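Glycerol kinase, putative (Plasmodium falciparum, PDB 2W40) probably catalyses the ATP-dependent phosphorylation of glycerol to sn-glycerol 3-phosphate, the entry of glycerol into metabolism, as an FGGY-family kinase. Local coordinates at residues V74-E86 with Y237-S251. Numbering follows the deposited sequence.
Sequences VIIKCIGITNQRE and YLNIPITGCIGDQQS. With GOL (glycerol), chain B; EDO (1,2-ethanediol), chain D.
Ile79 and Ile81 of strand 74-83 pair in parallel with strand 241-247, as neighbouring inner strands of the N-terminal domain's mixed sheet, with strand 3-11 beyond the first and 225-228 beyond the second. Ile79 N bonds to Pro241 O, Thr243 N to Ile79 O, Ile81 N to Gly244 O and Ile246 N to Ile81 O. A beta bulge at Thr243 shifts the register by one, after which Gly80 faces Gly244, their CA atoms 4.4 Å apart, and neither glycine puts a side chain on that face.

Branched apolar chains pack along one face of the sheet. Ile81 CD1 meets Ile242 CG2 at 3.8 Å, and Ile79 CD1 lies 3.7 Å from Ile240 CG2, the two chains crossing at about a right angle. Farther back, Ile76 CD1 abuts Tyr237 CE1, while the tyrosine hydroxyl bonds to Met60 O.

Where the strands end, polar groups take over. Thr82 OG1, turned anti to its own N (chi1 -166°), donates to Ile246 O at 2.7 Å, and Asp248 N, in the first turn of helix 248-255, bonds to Asn83 O.

Glycerol sits beyond. The Asp248 carboxylate takes two of its hydroxyls, O2 on OD1 (2.5 Å) and O1 on OD2. Arg85 gives backbone N and NE to O2 and NH2 to O3, which in turn donates to Glu86 OE1. Gln249 CB covers one guanidinium face, 3.6 Å above its plane, while NH1 donates to Gln250 OE1 (3.0 Å) and forms a salt bridge with Glu308.

The loop after one strand and the helix after its neighbour thus supply much of the glycerol site, with Tyr137 adding another bond; each hydroxyl donates to a carboxylate and the arginine donates to two of them, which suits a polyol and fixes its orientation.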
loop_
_atom_site.group_PDB
_atom_site.type_symbol
_atom_site.label_atom_id
_atom_site.label_comp_id
_atom_site.label_asym_id
_atom_site.label_seq_id
_atom_site.Cartn_x
_atom_site.Cartn_y
_atom_site.Cartn_z
ATOM N N VAL C 74 -50.651 -2.758 11.832
ATOM C CA VAL C 74 -49.506 -1.834 11.979
ATOM C C VAL C 74 -49.956 -0.432 11.728
ATOM O O VAL C 74 -50.604 -0.210 10.739
ATOM C CB VAL C 74 -48.345 -2.218 10.991
ATOM C CG1 VAL C 74 -47.199 -1.291 11.128
ATOM C CG2 VAL C 74 -47.967 -3.757 11.284
ATOM N N ILE C 75 -49.649 0.503 12.636
ATOM C CA ILE C 75 -49.881 1.941 12.426
ATOM C C ILE C 75 -48.510 2.634 12.315
ATOM O O ILE C 75 -47.753 2.678 13.300
ATOM C CB ILE C 75 -50.714 2.663 13.536
ATOM C CG1 ILE C 75 -52.141 2.018 13.591
ATOM C CG2 ILE C 75 -50.778 4.205 13.275
ATOM C CD1 ILE C 75 -52.950 2.336 14.884
ATOM N N ILE C 76 -48.231 3.185 11.131
ATOM C CA ILE C 76 -46.984 4.007 10.953
ATOM C C ILE C 76 -47.371 5.421 11.347
ATOM O O ILE C 76 -48.164 6.028 10.691
ATOM C CB ILE C 76 -46.424 3.974 9.495
ATOM C CG1 ILE C 76 -46.299 2.536 9.051
ATOM C CG2 ILE C 76 -45.147 4.716 9.425
ATOM C CD1 ILE C 76 -46.029 2.301 7.678
ATOM N N LYS C 77 -46.855 5.906 12.454
ATOM C CA LYS C 77 -47.271 7.181 13.022
ATOM C C LYS C 77 -46.684 8.366 12.251
ATOM O O LYS C 77 -47.314 9.416 12.075
ATOM C CB LYS C 77 -46.838 7.275 14.470
ATOM C CG LYS C 77 -47.638 6.316 15.409
ATOM C CD LYS C 77 -49.037 6.711 15.410
ATOM C CE LYS C 77 -49.740 6.180 16.644
ATOM N NZ LYS C 77 -49.227 6.838 17.972
ATOM N N CYS C 78 -45.430 8.173 11.847
ATOM C CA CYS C 78 -44.672 9.254 11.200
ATOM C C CYS C 78 -43.396 8.686 10.616
ATOM O O CYS C 78 -43.004 7.550 10.894
ATOM C CB CYS C 78 -44.334 10.312 12.206
ATOM S SG CYS C 78 -43.581 9.730 13.663
ATOM N N ILE C 79 -42.705 9.556 9.845
ATOM C CA ILE C 79 -41.448 9.227 9.171
ATOM C C ILE C 79 -40.437 10.299 9.538
ATOM O O ILE C 79 -40.747 11.480 9.427
ATOM C CB ILE C 79 -41.622 9.118 7.620
ATOM C CG1 ILE C 79 -42.600 8.011 7.293
ATOM C CG2 ILE C 79 -40.273 9.024 6.940
ATOM C CD1 ILE C 79 -43.115 8.124 5.790
ATOM N N GLY C 80 -39.252 9.909 9.986
ATOM C CA GLY C 80 -38.089 10.825 10.110
ATOM C C GLY C 80 -37.024 10.437 9.061
ATOM O O GLY C 80 -36.865 9.262 8.703
ATOM N N ILE C 81 -36.376 11.475 8.533
ATOM C CA ILE C 81 -35.400 11.344 7.484
ATOM C C ILE C 81 -34.062 11.878 7.972
ATOM O O ILE C 81 -33.974 12.992 8.528
ATOM C CB ILE C 81 -35.836 12.100 6.220
ATOM C CG1 ILE C 81 -37.033 11.342 5.645
ATOM C CG2 ILE C 81 -34.671 12.204 5.220
ATOM C CD1 ILE C 81 -37.662 11.891 4.407
ATOM N N THR C 82 -32.991 11.080 7.776
ATOM C CA THR C 82 -31.640 11.553 7.974
ATOM C C THR C 82 -30.750 11.032 6.892
ATOM O O THR C 82 -31.106 10.068 6.208
ATOM C CB THR C 82 -31.163 11.197 9.430
ATOM O OG1 THR C 82 -29.995 11.937 9.711
ATOM C CG2 THR C 82 -30.975 9.704 9.645
ATOM N N ASN C 83 -29.621 11.683 6.694
ATOM C CA ASN C 83 -28.888 11.450 5.442
ATOM C C ASN C 83 -27.465 11.900 5.484
ATOM O O ASN C 83 -27.113 12.800 6.229
ATOM C CB ASN C 83 -29.545 12.330 4.347
ATOM C CG ASN C 83 -29.533 13.833 4.738
ATOM O OD1 ASN C 83 -30.305 14.257 5.633
ATOM N ND2 ASN C 83 -28.707 14.690 3.984
ATOM N N GLN C 84 -26.643 11.239 4.678
ATOM C CA GLN C 84 -25.316 11.692 4.338
ATOM C C GLN C 84 -25.447 13.173 3.872
ATOM O O GLN C 84 -26.295 13.499 2.994
ATOM C CB GLN C 84 -24.765 10.827 3.183
ATOM C CG GLN C 84 -25.676 10.645 1.991
ATOM C CD GLN C 84 -24.967 10.287 0.676
ATOM O OE1 GLN C 84 -23.828 10.697 0.442
ATOM N NE2 GLN C 84 -25.690 9.607 -0.211
ATOM N N ARG C 85 -24.656 14.031 4.479
ATOM C CA ARG C 85 -24.716 15.453 4.258
ATOM C C ARG C 85 -23.851 15.812 2.988
ATOM O O ARG C 85 -23.108 14.935 2.508
ATOM C CB ARG C 85 -24.245 16.162 5.480
ATOM C CG ARG C 85 -25.090 15.849 6.740
ATOM C CD ARG C 85 -24.486 16.382 8.088
ATOM N NE ARG C 85 -23.171 15.808 8.223
ATOM C CZ ARG C 85 -22.227 16.252 9.053
ATOM N NH1 ARG C 85 -22.514 17.204 9.942
ATOM N NH2 ARG C 85 -20.984 15.806 8.952
ATOM N N GLU C 86 -23.923 17.086 2.556
ATOM C CA GLU C 86 -23.097 17.728 1.536
ATOM C C GLU C 86 -23.346 17.207 0.107
ATOM O O GLU C 86 -23.325 17.951 -0.836
ATOM C CB GLU C 86 -21.626 17.698 1.845
ATOM C CG GLU C 86 -21.195 18.420 3.138
ATOM C CD GLU C 86 -21.170 17.528 4.378
ATOM O OE1 GLU C 86 -21.155 16.278 4.239
ATOM O OE2 GLU C 86 -21.130 18.063 5.518
ATOM N N TYR C 237 -47.922 3.463 2.404
ATOM C CA TYR C 237 -47.511 4.685 3.138
ATOM C C TYR C 237 -48.285 5.957 2.771
ATOM O O TYR C 237 -47.974 7.022 3.250
ATOM C CB TYR C 237 -46.050 4.892 2.907
ATOM C CG TYR C 237 -45.203 3.828 3.526
ATOM C CD1 TYR C 237 -44.609 4.042 4.784
ATOM C CD2 TYR C 237 -44.914 2.664 2.843
ATOM C CE1 TYR C 237 -43.777 3.078 5.355
ATOM C CE2 TYR C 237 -44.080 1.726 3.361
ATOM C CZ TYR C 237 -43.503 1.908 4.652
ATOM O OH TYR C 237 -42.613 0.997 5.245
ATOM N N LEU C 238 -49.328 5.791 1.943
ATOM C CA LEU C 238 -50.150 6.886 1.537
ATOM C C LEU C 238 -50.640 7.703 2.743
ATOM O O LEU C 238 -51.259 7.175 3.679
ATOM C CB LEU C 238 -51.323 6.445 0.699
ATOM C CG LEU C 238 -52.232 7.612 0.202
ATOM C CD1 LEU C 238 -51.558 8.545 -0.827
ATOM C CD2 LEU C 238 -53.587 6.931 -0.309
ATOM N N ASN C 239 -50.406 9.032 2.703
ATOM C CA ASN C 239 -50.804 9.979 3.715
ATOM C C ASN C 239 -50.170 9.862 5.114
ATOM O O ASN C 239 -50.613 10.484 6.082
ATOM C CB ASN C 239 -52.321 10.091 3.853
ATOM C CG ASN C 239 -52.996 10.634 2.649
ATOM O OD1 ASN C 239 -52.406 11.451 1.909
ATOM N ND2 ASN C 239 -54.225 10.186 2.392
ATOM N N ILE C 240 -49.067 9.120 5.176
ATOM C CA ILE C 240 -48.236 9.084 6.360
ATOM C C ILE C 240 -47.358 10.332 6.303
ATOM O O ILE C 240 -46.745 10.584 5.257
ATOM C CB ILE C 240 -47.368 7.828 6.377
ATOM C CG1 ILE C 240 -48.225 6.554 6.464
ATOM C CG2 ILE C 240 -46.427 7.832 7.519
ATOM C CD1 ILE C 240 -49.205 6.511 7.639
ATOM N N PRO C 241 -47.278 11.106 7.414
ATOM C CA PRO C 241 -46.531 12.387 7.389
ATOM C C PRO C 241 -45.022 12.207 7.677
ATOM O O PRO C 241 -44.624 11.334 8.439
ATOM C CB PRO C 241 -47.156 13.153 8.528
ATOM C CG PRO C 241 -47.450 12.076 9.541
ATOM C CD PRO C 241 -47.836 10.866 8.778
ATOM N N ILE C 242 -44.222 13.047 7.037
ATOM C CA ILE C 242 -42.799 13.126 7.232
ATOM C C ILE C 242 -42.659 14.316 8.193
ATOM O O ILE C 242 -43.013 15.474 7.859
ATOM C CB ILE C 242 -42.032 13.412 5.904
ATOM C CG1 ILE C 242 -42.249 12.251 4.925
ATOM C CG2 ILE C 242 -40.537 13.630 6.210
ATOM C CD1 ILE C 242 -41.803 12.573 3.441
ATOM N N THR C 243 -42.183 14.012 9.390
ATOM C CA THR C 243 -42.249 14.979 10.483
ATOM C C THR C 243 -40.920 15.300 11.166
ATOM O O THR C 243 -40.847 16.133 12.095
ATOM C CB THR C 243 -43.252 14.490 11.548
ATOM O OG1 THR C 243 -42.804 13.227 12.078
ATOM C CG2 THR C 243 -44.619 14.304 10.926
ATOM N N GLY C 244 -39.839 14.655 10.730
ATOM C CA GLY C 244 -38.540 15.043 11.186
ATOM C C GLY C 244 -37.510 14.869 10.121
ATOM O O GLY C 244 -37.603 13.982 9.320
ATOM N N CYS C 245 -36.541 15.778 10.093
ATOM C CA CYS C 245 -35.460 15.759 9.141
ATOM C C CYS C 245 -34.253 16.424 9.656
ATOM O O CYS C 245 -34.333 17.524 10.170
ATOM C CB CYS C 245 -35.917 16.506 7.932
ATOM S SG CYS C 245 -34.798 16.424 6.452
ATOM N N ILE C 246 -33.118 15.766 9.537
ATOM C CA ILE C 246 -31.843 16.250 10.119
ATOM C C ILE C 246 -30.671 15.558 9.388
ATOM O O ILE C 246 -30.818 14.394 8.984
ATOM C CB ILE C 246 -31.825 15.998 11.664
ATOM C CG1 ILE C 246 -30.650 16.656 12.309
ATOM C CG2 ILE C 246 -31.910 14.449 11.927
ATOM C CD1 ILE C 246 -30.795 16.912 13.848
ATOM N N GLY C 247 -29.535 16.255 9.261
ATOM C CA GLY C 247 -28.304 15.681 8.786
ATOM C C GLY C 247 -27.818 14.535 9.726
ATOM O O GLY C 247 -28.070 14.549 10.925
ATOM N N ASP C 248 -27.223 13.488 9.134
ATOM C CA ASP C 248 -26.881 12.288 9.864
ATOM C C ASP C 248 -26.064 12.507 11.098
ATOM O O ASP C 248 -26.434 11.943 12.191
ATOM C CB ASP C 248 -26.413 11.118 8.991
ATOM C CG ASP C 248 -25.102 11.375 8.187
ATOM O OD1 ASP C 248 -24.485 12.432 8.341
ATOM O OD2 ASP C 248 -24.731 10.473 7.377
ATOM N N GLN C 249 -25.018 13.325 11.000
ATOM C CA GLN C 249 -24.088 13.426 12.174
ATOM C C GLN C 249 -24.804 14.224 13.319
ATOM O O GLN C 249 -24.570 13.977 14.516
ATOM C CB GLN C 249 -22.780 13.996 11.784
ATOM C CG GLN C 249 -22.007 13.116 10.780
ATOM C CD GLN C 249 -22.009 11.629 11.176
ATOM O OE1 GLN C 249 -21.713 11.352 12.377
ATOM N NE2 GLN C 249 -22.439 10.707 10.284
ATOM N N GLN C 250 -25.595 15.255 12.968
ATOM C CA GLN C 250 -26.451 15.945 13.932
ATOM C C GLN C 250 -27.527 15.011 14.485
ATOM O O GLN C 250 -27.839 15.032 15.709
ATOM C CB GLN C 250 -27.047 17.198 13.256
ATOM C CG GLN C 250 -26.067 18.313 13.121
ATOM C CD GLN C 250 -25.401 18.442 11.770
ATOM O OE1 GLN C 250 -25.269 17.425 11.056
ATOM N NE2 GLN C 250 -24.848 19.691 11.444
ATOM N N SER C 251 -28.039 14.125 13.656
ATOM C CA SER C 251 -29.012 13.077 14.115
ATOM C C SER C 251 -28.400 12.260 15.250
ATOM O O SER C 251 -29.050 11.988 16.259
ATOM C CB SER C 251 -29.539 12.209 12.983
ATOM O OG SER C 251 -30.728 11.573 13.338
HETATM C C1 GOL B . -21.583 11.284 6.117
HETATM O O1 GOL B . -22.193 10.457 7.133
HETATM C C2 GOL B . -21.570 12.658 6.600
HETATM O O2 GOL B . -22.861 13.242 6.603
HETATM C C3 GOL B . -20.617 13.510 5.701
HETATM O O3 GOL B . -20.445 14.792 6.210
HETATM C C1 EDO D . -49.717 2.837 7.724
HETATM O O1 EDO D . -50.159 2.986 9.080
HETATM C C2 EDO D . -50.003 1.572 6.881
HETATM O O2 EDO D . -49.971 0.340 7.641
#